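Local coordinates for protein putative oxidoreductase (Jannaschia sp., PDB 3C24) that is probably an NAD(P)-dependent oxidoreductase, with a Rossmann-type nucleotide-binding domain and a helical part related to 6-phosphogluconate dehydrogenase, its substrate unknown, at residues G144-M155 against W173-T184; A188-V198 against A270-A280. All blocks are in the same frame, centred on the assembly; numbering follows the deposited sequence. Where two conformers were deposited one is given.

Interaction 1 (G144-M155 against W173-T184); sequences GIAKQAIVCALM and WSPVTRTHRVTT
Two parallel strands, 148-155 and 178-181, pair here at the edge of the mixed seven-stranded sheet of the Rossmann-type domain, 176-181 being outermost within the chain, joined through helix 160-172 as a beta-alpha-beta crossover. Their axes approach to 4.6 Å at 28°. Backbone bonds alternate along the pair: Gln-148 N to Pro-175 O, Thr-177 N to Gln-148 O, Ile-150 N to Arg-178 O, His-180 N to Ile-150 O, nearly straight at 177°, then Cys-152 N to His-180 O and Val-182 N to Cys-152 O. The register slips by one residue between Gln-148/Val-176 and Ile-150/Thr-179, a beta bulge. Gln-148 carries its CG between backbone N and carbonyl carbon (chi1 71°), which sends the extended chain back to Trp-173; NE2 gives a hydrogen bond of 3.1 Å to Trp-173 O, on a lone pair of that carbonyl, whose oxygen lies in the Gln-148 amide plane. A leucine here would probably leave Trp-173 O without this N-H. On the same face, Ile-150 CG2 meets Val-176 CG2 at 3.8 Å. From the other face His-180 NE2 reaches Asp-226 of the second subunit, which also pairs with Arg-178. At the end of the pairing, one water accepts from Leu-154 N and Arg-181 NE and donates to Val-182 O at 2.8 Å.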
loop_
_atom_site.group_PDB
_atom_site.type_symbol
_atom_site.label_atom_id
_atom_site.label_comp_id
_atom_site.label_asym_id
_atom_site.label_seq_id
_atom_site.Cartn_x
_atom_site.Cartn_y
_atom_site.Cartn_z
ATOM N N GLY A 144 5.041 -17.348 -6.146
ATOM C CA GLY A 144 4.939 -18.773 -6.404
ATOM C C GLY A 144 3.663 -19.158 -7.113
ATOM O O GLY A 144 3.575 -20.265 -7.684
ATOM N N ILE A 145 2.659 -18.273 -7.070
ATOM C CA ILE A 145 1.353 -18.490 -7.776
ATOM C C ILE A 145 1.096 -17.307 -8.707
ATOM O O ILE A 145 0.955 -17.473 -9.925
ATOM C CB ILE A 145 0.174 -18.736 -6.841
ATOM C CG1 ILE A 145 0.537 -19.880 -5.866
ATOM C CG2 ILE A 145 -1.051 -19.123 -7.698
ATOM C CD1 ILE A 145 -0.408 -20.053 -4.720
ATOM N N ALA A 146 1.096 -16.116 -8.098
ATOM C CA ALA A 146 0.989 -14.842 -8.833
ATOM C C ALA A 146 2.334 -14.484 -9.432
ATOM O O ALA A 146 3.369 -14.805 -8.869
ATOM C CB ALA A 146 0.486 -13.695 -7.918
ATOM N N LYS A 147 2.293 -13.814 -10.577
ATOM C CA LYS A 147 3.504 -13.377 -11.291
ATOM C C LYS A 147 4.233 -12.334 -10.425
ATOM O O LYS A 147 3.610 -11.507 -9.765
ATOM C CB LYS A 147 3.160 -12.768 -12.661
ATOM C CG LYS A 147 2.479 -13.697 -13.654
ATOM C CD LYS A 147 2.109 -12.942 -14.923
ATOM C CE LYS A 147 0.946 -11.973 -14.729
ATOM N NZ LYS A 147 -0.323 -12.660 -14.283
ATOM N N GLN A 148 5.568 -12.350 -10.484
ATOM C CA GLN A 148 6.388 -11.374 -9.775
ATOM C C GLN A 148 7.693 -11.210 -10.503
ATOM O O GLN A 148 8.083 -12.080 -11.278
ATOM C CB GLN A 148 6.699 -11.848 -8.356
ATOM C CG GLN A 148 7.685 -13.041 -8.299
ATOM C CD GLN A 148 8.015 -13.431 -6.863
ATOM O OE1 GLN A 148 8.111 -12.577 -5.974
ATOM N NE2 GLN A 148 8.201 -14.733 -6.620
ATOM N N ALA A 149 8.345 -10.102 -10.224
ATOM C CA ALA A 149 9.724 -9.881 -10.651
ATOM C C ALA A 149 10.664 -10.354 -9.496
ATOM O O ALA A 149 10.243 -10.550 -8.352
ATOM C CB ALA A 149 9.947 -8.368 -10.918
ATOM N N ILE A 150 11.936 -10.566 -9.806
ATOM C CA ILE A 150 12.944 -10.909 -8.803
ATOM C C ILE A 150 14.220 -10.093 -9.055
ATOM O O ILE A 150 14.384 -9.479 -10.118
ATOM C CB ILE A 150 13.277 -12.418 -8.809
ATOM C CG1 ILE A 150 14.014 -12.824 -10.093
ATOM C CG2 ILE A 150 11.974 -13.266 -8.654
ATOM C CD1 ILE A 150 14.490 -14.326 -10.056
ATOM N N VAL A 151 15.095 -10.087 -8.046
ATOM C CA VAL A 151 16.405 -9.413 -8.130
ATOM C C VAL A 151 17.512 -10.393 -7.779
ATOM O O VAL A 151 17.366 -11.216 -6.855
ATOM C CB VAL A 151 16.497 -8.153 -7.218
ATOM C CG1 VAL A 151 15.566 -7.048 -7.734
ATOM C CG2 VAL A 151 16.231 -8.523 -5.742
ATOM N N CYS A 152 18.599 -10.333 -8.536
ATOM C CA CYS A 152 19.721 -11.242 -8.349
ATOM C C CYS A 152 21.044 -10.550 -8.488
ATOM O O CYS A 152 21.191 -9.608 -9.260
ATOM C CB CYS A 152 19.695 -12.333 -9.429
ATOM S SG CYS A 152 18.190 -13.349 -9.553
ATOM N N ALA A 153 22.024 -11.078 -7.761
ATOM C CA ALA A 153 23.383 -10.613 -7.828
ATOM C C ALA A 153 24.387 -11.731 -7.818
ATOM O O ALA A 153 24.267 -12.708 -7.066
ATOM C CB ALA A 153 23.684 -9.721 -6.635
ATOM N N LEU A 154 25.375 -11.602 -8.685
ATOM C CA LEU A 154 26.534 -12.469 -8.663
ATOM C C LEU A 154 27.510 -11.839 -7.686
ATOM O O LEU A 154 28.126 -10.786 -7.947
ATOM C CB LEU A 154 27.169 -12.614 -10.044
ATOM C CG LEU A 154 28.349 -13.563 -10.156
ATOM C CD1 LEU A 154 27.973 -15.057 -9.768
ATOM C CD2 LEU A 154 28.889 -13.492 -11.606
HETATM N N MSE A 155 27.619 -12.443 -6.504
HETATM C CA MSE A 155 28.494 -11.893 -5.453
HETATM C C MSE A 155 29.941 -12.184 -5.766
HETATM O O MSE A 155 30.825 -11.374 -5.539
HETATM C CB MSE A 155 28.119 -12.445 -4.072
HETATM C CG MSE A 155 29.073 -12.048 -2.989
HETATM SE SE MSE A 155 28.417 -12.808 -1.333
HETATM C CE MSE A 155 29.894 -12.363 -0.194
ATOM N N TRP A 173 10.888 -19.470 -7.928
ATOM C CA TRP A 173 9.948 -18.392 -7.636
ATOM C C TRP A 173 8.984 -18.087 -8.755
ATOM O O TRP A 173 8.365 -17.015 -8.782
ATOM C CB TRP A 173 10.717 -17.117 -7.247
ATOM C CG TRP A 173 11.484 -17.273 -5.954
ATOM C CD1 TRP A 173 11.062 -17.907 -4.865
ATOM C CD2 TRP A 173 12.766 -16.696 -5.624
ATOM N NE1 TRP A 173 11.999 -17.823 -3.866
ATOM C CE2 TRP A 173 13.056 -17.082 -4.307
ATOM C CE3 TRP A 173 13.696 -15.912 -6.321
ATOM C CZ2 TRP A 173 14.230 -16.719 -3.661
ATOM C CZ3 TRP A 173 14.877 -15.533 -5.666
ATOM C CH2 TRP A 173 15.127 -15.952 -4.346
ATOM N N SER A 174 8.846 -19.058 -9.665
ATOM C CA SER A 174 7.931 -18.936 -10.823
ATOM C C SER A 174 6.499 -18.718 -10.348
ATOM O O SER A 174 6.104 -19.291 -9.365
ATOM C CB SER A 174 7.972 -20.154 -11.746
ATOM O OG SER A 174 7.476 -21.284 -11.080
ATOM N N PRO A 175 5.702 -17.965 -11.116
ATOM C CA PRO A 175 6.098 -17.369 -12.388
ATOM C C PRO A 175 6.768 -16.034 -12.227
ATOM O O PRO A 175 6.304 -15.179 -11.482
ATOM C CB PRO A 175 4.756 -17.248 -13.146
ATOM C CG PRO A 175 3.749 -17.143 -12.085
ATOM C CD PRO A 175 4.231 -18.008 -10.966
ATOM N N VAL A 176 7.896 -15.871 -12.906
ATOM C CA VAL A 176 8.689 -14.632 -12.844
ATOM C C VAL A 176 8.617 -13.919 -14.164
ATOM O O VAL A 176 8.864 -14.498 -15.233
ATOM C CB VAL A 176 10.190 -14.956 -12.498
ATOM C CG1 VAL A 176 11.096 -13.692 -12.564
ATOM C CG2 VAL A 176 10.302 -15.654 -11.156
ATOM N N THR A 177 8.345 -12.639 -14.088
ATOM C CA THR A 177 8.210 -11.848 -15.282
ATOM C C THR A 177 9.515 -11.253 -15.721
ATOM O O THR A 177 9.823 -11.222 -16.894
ATOM C CB THR A 177 7.207 -10.715 -15.057
ATOM O OG1 THR A 177 7.551 -10.001 -13.872
ATOM C CG2 THR A 177 5.831 -11.287 -14.895
ATOM N N ARG A 178 10.198 -10.680 -14.757
ATOM C CA ARG A 178 11.471 -9.976 -14.956
ATOM C C ARG A 178 12.478 -10.354 -13.881
ATOM O O ARG A 178 12.124 -10.473 -12.734
ATOM C CB ARG A 178 11.258 -8.449 -14.821
ATOM C CG ARG A 178 10.367 -7.815 -15.832
ATOM C CD ARG A 178 10.291 -6.298 -15.709
ATOM N NE ARG A 178 9.374 -5.821 -14.676
ATOM C CZ ARG A 178 8.063 -5.818 -14.818
ATOM N NH1 ARG A 178 7.512 -6.257 -15.942
ATOM N NH2 ARG A 178 7.296 -5.371 -13.847
ATOM N N THR A 179 13.729 -10.516 -14.304
ATOM C CA THR A 179 14.848 -10.751 -13.415
ATOM C C THR A 179 15.840 -9.630 -13.563
ATOM O O THR A 179 16.512 -9.503 -14.586
ATOM C CB THR A 179 15.555 -12.063 -13.768
ATOM O OG1 THR A 179 14.572 -13.114 -13.756
ATOM C CG2 THR A 179 16.614 -12.397 -12.787
ATOM N N HIS A 180 15.932 -8.844 -12.500
ATOM C CA HIS A 180 16.814 -7.674 -12.424
ATOM C C HIS A 180 18.166 -8.023 -11.805
ATOM O O HIS A 180 18.247 -8.478 -10.690
ATOM C CB HIS A 180 16.187 -6.587 -11.568
ATOM C CG HIS A 180 14.838 -6.141 -12.043
ATOM N ND1 HIS A 180 14.678 -5.312 -13.137
ATOM C CD2 HIS A 180 13.604 -6.377 -11.554
ATOM C CE1 HIS A 180 13.387 -5.080 -13.309
ATOM N NE2 HIS A 180 12.716 -5.693 -12.351
ATOM N N ARG A 181 19.220 -7.826 -12.588
ATOM C CA ARG A 181 20.585 -8.028 -12.135
ATOM C C ARG A 181 21.135 -6.780 -11.487
ATOM O O ARG A 181 21.056 -5.671 -12.044
ATOM C CB ARG A 181 21.539 -8.436 -13.269
ATOM C CG ARG A 181 22.980 -8.744 -12.766
ATOM C CD ARG A 181 23.838 -9.333 -13.860
ATOM N NE ARG A 181 25.167 -9.652 -13.355
ATOM C CZ ARG A 181 26.088 -10.303 -14.063
ATOM N NH1 ARG A 181 25.804 -10.751 -15.266
ATOM N NH2 ARG A 181 27.294 -10.543 -13.534
ATOM N N VAL A 182 21.606 -6.964 -10.270
ATOM C CA VAL A 182 22.249 -5.893 -9.478
ATOM C C VAL A 182 23.554 -6.372 -8.840
ATOM O O VAL A 182 23.911 -7.553 -8.891
ATOM C CB VAL A 182 21.330 -5.398 -8.355
ATOM C CG1 VAL A 182 20.051 -4.711 -8.891
ATOM C CG2 VAL A 182 20.951 -6.537 -7.394
ATOM N N THR A 183 24.251 -5.449 -8.205
ATOM C CA THR A 183 25.432 -5.816 -7.422
ATOM C C THR A 183 24.989 -6.260 -6.052
ATOM O O THR A 183 23.852 -5.999 -5.627
ATOM C CB THR A 183 26.415 -4.645 -7.225
ATOM O OG1 THR A 183 25.813 -3.620 -6.423
ATOM C CG2 THR A 183 26.842 -4.070 -8.589
ATOM N N THR A 184 25.903 -6.889 -5.325
ATOM C CA THR A 184 25.645 -7.325 -3.955
ATOM C C THR A 184 25.188 -6.140 -3.104
ATOM O O THR A 184 24.198 -6.228 -2.380
ATOM C CB THR A 184 26.886 -7.952 -3.310
ATOM O OG1 THR A 184 27.293 -9.051 -4.116
ATOM C CG2 THR A 184 26.622 -8.456 -1.854
HETATM O O HOH W 1 5.784 -15.833 -8.420
HETATM O O HOH W 2 25.495 -9.249 -10.399
HETATM O O HOH W 3 27.955 -8.001 -7.472
HETATM O O HOH W 4 30.135 -8.971 -4.423
#

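Interaction 2 (A188-V198 against A270-A280); sequences AILEPGLSEMV and ALNPAKVKQAA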
loop_
_atom_site.group_PDB
_atom_site.type_symbol
_atom_site.label_atom_id
_atom_site.label_comp_id
_atom_site.label_asym_id
_atom_site.label_seq_id
_atom_site.Cartn_x
_atom_site.Cartn_y
_atom_site.Cartn_z
ATOM N N ALA A 188 21.496 -5.311 -1.309
ATOM C CA ALA A 188 21.414 -5.016 0.138
ATOM C C ALA A 188 20.645 -3.711 0.385
ATOM O O ALA A 188 19.847 -3.608 1.301
ATOM C CB ALA A 188 22.796 -4.954 0.788
ATOM N N ILE A 189 20.863 -2.735 -0.484
ATOM C CA ILE A 189 20.119 -1.445 -0.419
ATOM C C ILE A 189 18.631 -1.668 -0.589
ATOM O O ILE A 189 17.790 -1.002 0.031
ATOM C CB ILE A 189 20.687 -0.403 -1.442
ATOM C CG1 ILE A 189 22.117 0.003 -1.034
ATOM C CG2 ILE A 189 19.758 0.844 -1.561
ATOM C CD1 ILE A 189 22.895 0.827 -2.092
ATOM N N LEU A 190 18.307 -2.621 -1.454
ATOM C CA LEU A 190 16.897 -2.976 -1.696
ATOM C C LEU A 190 16.347 -3.715 -0.473
ATOM O O LEU A 190 15.248 -3.427 0.002
ATOM C CB LEU A 190 16.731 -3.772 -2.972
ATOM C CG LEU A 190 16.985 -3.048 -4.294
ATOM C CD1 LEU A 190 16.843 -4.024 -5.482
ATOM C CD2 LEU A 190 16.035 -1.866 -4.482
ATOM N N GLU A 191 17.114 -4.678 0.022
ATOM C CA GLU A 191 16.758 -5.437 1.222
ATOM C C GLU A 191 18.056 -5.809 1.941
ATOM O O GLU A 191 18.834 -6.536 1.397
ATOM C CB GLU A 191 15.919 -6.657 0.876
ATOM C CG GLU A 191 16.591 -7.662 0.022
ATOM C CD GLU A 191 17.265 -8.794 0.808
ATOM O OE1 GLU A 191 17.092 -8.924 2.040
ATOM O OE2 GLU A 191 17.959 -9.554 0.145
ATOM N N PRO A 192 18.227 -5.369 3.187
ATOM C CA PRO A 192 17.175 -4.782 4.036
ATOM C C PRO A 192 16.828 -3.287 3.941
ATOM O O PRO A 192 15.902 -2.836 4.602
ATOM C CB PRO A 192 17.709 -5.089 5.442
ATOM C CG PRO A 192 19.237 -4.991 5.249
ATOM C CD PRO A 192 19.477 -5.622 3.940
ATOM N N GLY A 193 17.496 -2.538 3.085
ATOM C CA GLY A 193 17.281 -1.104 3.018
ATOM C C GLY A 193 15.894 -0.617 2.698
ATOM O O GLY A 193 15.136 -0.150 3.557
ATOM N N LEU A 194 15.517 -0.820 1.458
ATOM C CA LEU A 194 14.231 -0.313 1.018
ATOM C C LEU A 194 13.091 -1.074 1.696
ATOM O O LEU A 194 12.137 -0.490 2.198
ATOM C CB LEU A 194 14.169 -0.351 -0.518
ATOM C CG LEU A 194 13.148 0.451 -1.273
ATOM C CD1 LEU A 194 13.388 1.966 -1.046
ATOM C CD2 LEU A 194 13.238 -0.011 -2.766
ATOM N N SER A 195 13.239 -2.393 1.821
ATOM C CA SER A 195 12.159 -3.233 2.320
ATOM C C SER A 195 11.947 -3.112 3.825
ATOM O O SER A 195 10.797 -3.004 4.326
ATOM C CB SER A 195 12.411 -4.725 1.969
ATOM O OG SER A 195 13.514 -5.266 2.621
ATOM N N GLU A 196 13.042 -3.103 4.552
ATOM C CA GLU A 196 12.948 -3.139 6.010
ATOM C C GLU A 196 13.278 -1.903 6.767
ATOM O O GLU A 196 12.804 -1.720 7.892
ATOM C CB GLU A 196 13.776 -4.278 6.531
ATOM C CG GLU A 196 13.354 -5.561 5.831
ATOM C CD GLU A 196 14.249 -6.706 6.184
ATOM O OE1 GLU A 196 15.104 -7.059 5.343
ATOM O OE2 GLU A 196 14.121 -7.217 7.309
HETATM N N MSE A 197 14.071 -1.029 6.151
HETATM C CA MSE A 197 14.487 0.231 6.780
HETATM C C MSE A 197 13.581 1.377 6.396
HETATM O O MSE A 197 13.469 2.356 7.113
HETATM C CB MSE A 197 15.930 0.598 6.413
HETATM C CG MSE A 197 16.987 -0.318 6.975
HETATM SE SE MSE A 197 17.205 -0.238 8.924
HETATM C CE MSE A 197 17.677 1.621 9.093
ATOM N N VAL A 198 12.926 1.237 5.260
ATOM C CA VAL A 198 12.035 2.301 4.756
ATOM C C VAL A 198 10.606 1.868 4.768
ATOM O O VAL A 198 9.789 2.436 5.482
ATOM C CB VAL A 198 12.402 2.798 3.338
ATOM C CG1 VAL A 198 11.431 3.890 2.894
ATOM C CG2 VAL A 198 13.844 3.316 3.306
ATOM N N ALA A 270 18.575 5.798 5.708
ATOM C CA ALA A 270 18.122 4.388 5.752
ATOM C C ALA A 270 18.649 3.547 4.618
ATOM O O ALA A 270 18.612 2.305 4.704
ATOM C CB ALA A 270 16.564 4.286 5.752
ATOM N N LEU A 271 19.054 4.207 3.548
ATOM C CA LEU A 271 19.555 3.537 2.335
ATOM C C LEU A 271 21.042 3.714 2.200
ATOM O O LEU A 271 21.642 3.216 1.261
ATOM C CB LEU A 271 18.819 4.041 1.079
ATOM C CG LEU A 271 17.294 3.868 1.053
ATOM C CD1 LEU A 271 16.729 4.564 -0.149
ATOM C CD2 LEU A 271 16.892 2.361 1.115
ATOM N N ASN A 272 21.619 4.427 3.155
ATOM C CA ASN A 272 23.086 4.615 3.201
ATOM C C ASN A 272 23.776 3.271 3.450
ATOM O O ASN A 272 23.412 2.528 4.338
ATOM C CB ASN A 272 23.472 5.594 4.275
ATOM C CG ASN A 272 24.891 5.948 4.204
ATOM O OD1 ASN A 272 25.760 5.095 4.342
ATOM N ND2 ASN A 272 25.162 7.236 3.981
ATOM N N PRO A 273 24.731 2.893 2.597
ATOM C CA PRO A 273 25.379 1.587 2.766
ATOM C C PRO A 273 25.902 1.329 4.161
ATOM O O PRO A 273 25.898 0.195 4.630
ATOM C CB PRO A 273 26.527 1.678 1.777
ATOM C CG PRO A 273 25.977 2.502 0.666
ATOM C CD PRO A 273 25.093 3.516 1.316
ATOM N N ALA A 274 26.330 2.370 4.845
ATOM C CA ALA A 274 26.858 2.187 6.186
ATOM C C ALA A 274 25.765 1.750 7.168
ATOM O O ALA A 274 25.974 0.877 8.019
ATOM C CB ALA A 274 27.582 3.471 6.665
ATOM N N LYS A 275 24.580 2.320 7.021
ATOM C CA LYS A 275 23.463 1.974 7.885
ATOM C C LYS A 275 22.879 0.624 7.468
ATOM O O LYS A 275 22.437 -0.177 8.276
ATOM C CB LYS A 275 22.341 3.024 7.839
ATOM C CG LYS A 275 22.663 4.332 8.559
ATOM C CD LYS A 275 22.882 4.139 10.053
ATOM N N VAL A 276 22.870 0.397 6.161
ATOM C CA VAL A 276 22.359 -0.865 5.609
ATOM C C VAL A 276 23.227 -2.011 6.125
ATOM O O VAL A 276 22.710 -3.097 6.480
ATOM C CB VAL A 276 22.288 -0.827 4.065
ATOM C CG1 VAL A 276 21.908 -2.204 3.424
ATOM C CG2 VAL A 276 21.276 0.260 3.594
ATOM N N LYS A 277 24.538 -1.790 6.153
ATOM C CA LYS A 277 25.447 -2.826 6.679
ATOM C C LYS A 277 25.173 -3.104 8.166
ATOM O O LYS A 277 25.231 -4.240 8.622
ATOM C CB LYS A 277 26.914 -2.464 6.488
ATOM C CG LYS A 277 27.803 -3.649 6.814
ATOM C CD LYS A 277 29.227 -3.459 6.455
ATOM C CE LYS A 277 29.997 -4.750 6.830
ATOM N NZ LYS A 277 31.393 -4.468 7.197
ATOM N N GLN A 278 24.852 -2.067 8.920
ATOM C CA GLN A 278 24.491 -2.269 10.331
ATOM C C GLN A 278 23.229 -3.107 10.471
ATOM O O GLN A 278 23.160 -3.965 11.345
ATOM C CB GLN A 278 24.308 -0.932 11.062
ATOM C CG GLN A 278 25.599 -0.216 11.205
ATOM C CD GLN A 278 25.422 1.213 11.714
ATOM O OE1 GLN A 278 24.339 1.610 12.063
ATOM N NE2 GLN A 278 26.498 1.977 11.741
ATOM N N ALA A 279 22.249 -2.858 9.606
ATOM C CA ALA A 279 20.985 -3.616 9.611
ATOM C C ALA A 279 21.272 -5.080 9.255
ATOM O O ALA A 279 20.755 -6.023 9.877
ATOM C CB ALA A 279 19.994 -3.026 8.660
ATOM N N ALA A 280 22.142 -5.267 8.270
ATOM C CA ALA A 280 22.510 -6.612 7.805
ATOM C C ALA A 280 23.176 -7.410 8.945
ATOM O O ALA A 280 22.883 -8.576 9.184
ATOM C CB ALA A 280 23.419 -6.527 6.551
#
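Val-276 pushes its side chain into helix 188-198 as a knob among Ala-188, Ile-189, Pro-192 and Gly-193. With CG1 anti to the backbone N (chi1 173°), this methyl reaches Ala-188, 3.3 Å from Ala-188 O and 3.9 Å from Ala-188 CB, while CG2 is the branch nearer Gly-193 CA. The peptide before Pro-192 is cis, the helix is kinked where the proline nitrogen has no bond to the preceding turn, and the chain continues through a wider pi-type turn in which Gly-193 N bonds to Ala-188 O and Leu-194 N to Ile-189 O. Gly-193 leaves no room for a side chain: a CB modelled there would collide with Ile-189 O and press on Leu-271 CD2. That methyl instead lies against bare backbone, 3.5 Å from Gly-193 C, and also meets Leu-194 CD1 and Val-198 CG2. Leu-271 crosses Val-198 at about a right angle. Beside it, Ala-270 CB packs on Val-198 CG2 at 3.8 Å and on Met-197 CB. The selenomethionine chain of Met-197, bent at chi2 and chi3 in one of its two conformers, there turns its SE to Ala-279 CB at 4.0 Å, and Pro-192 CG touches the same methyl. No hydrogen bond spans the contact, and Ala-270 O is buried in it without a partner. Asn-272 OD1 caps the start of helix 273-280 by accepting from Ala-274 N at 2.8 Å. The short helix segments cross at 81°, 9.0 Å apart. Tyr-106 of helix 103-107 packs on Ala-188, Pro-273 and Val-276, Ile-283 of helix 273-284 touches Pro-192, and the second subunit brings Met-228 to Leu-194 and Met-206 to Val-198, so this buried joint lies between the C-terminal helix, the long helix 184-217 and the dimer partner.

In the fold
From the N terminus, the strands of the Rossmann-type sheet come first. Interaction 1 then closes a short loop, its 17 intervening residues being mostly helix 160-172, and adds strand 176-181 at the sheet's margin. The chain passes directly into helix 184-217, where interaction 2 opens; it spans 71 residues, largely helical, before 270-280 returns to the N-terminal part of that helix. The two are therefore in series, neither nested nor crossed, with centres about 19 Å apart. They meet where, in the modelled conformer of Val-151, its CG1 lies 4.0 Å from Leu-190 CD1. Together they tie the sheet edge to the long helix and the C-terminal helix, and both contacts touch the second subunit.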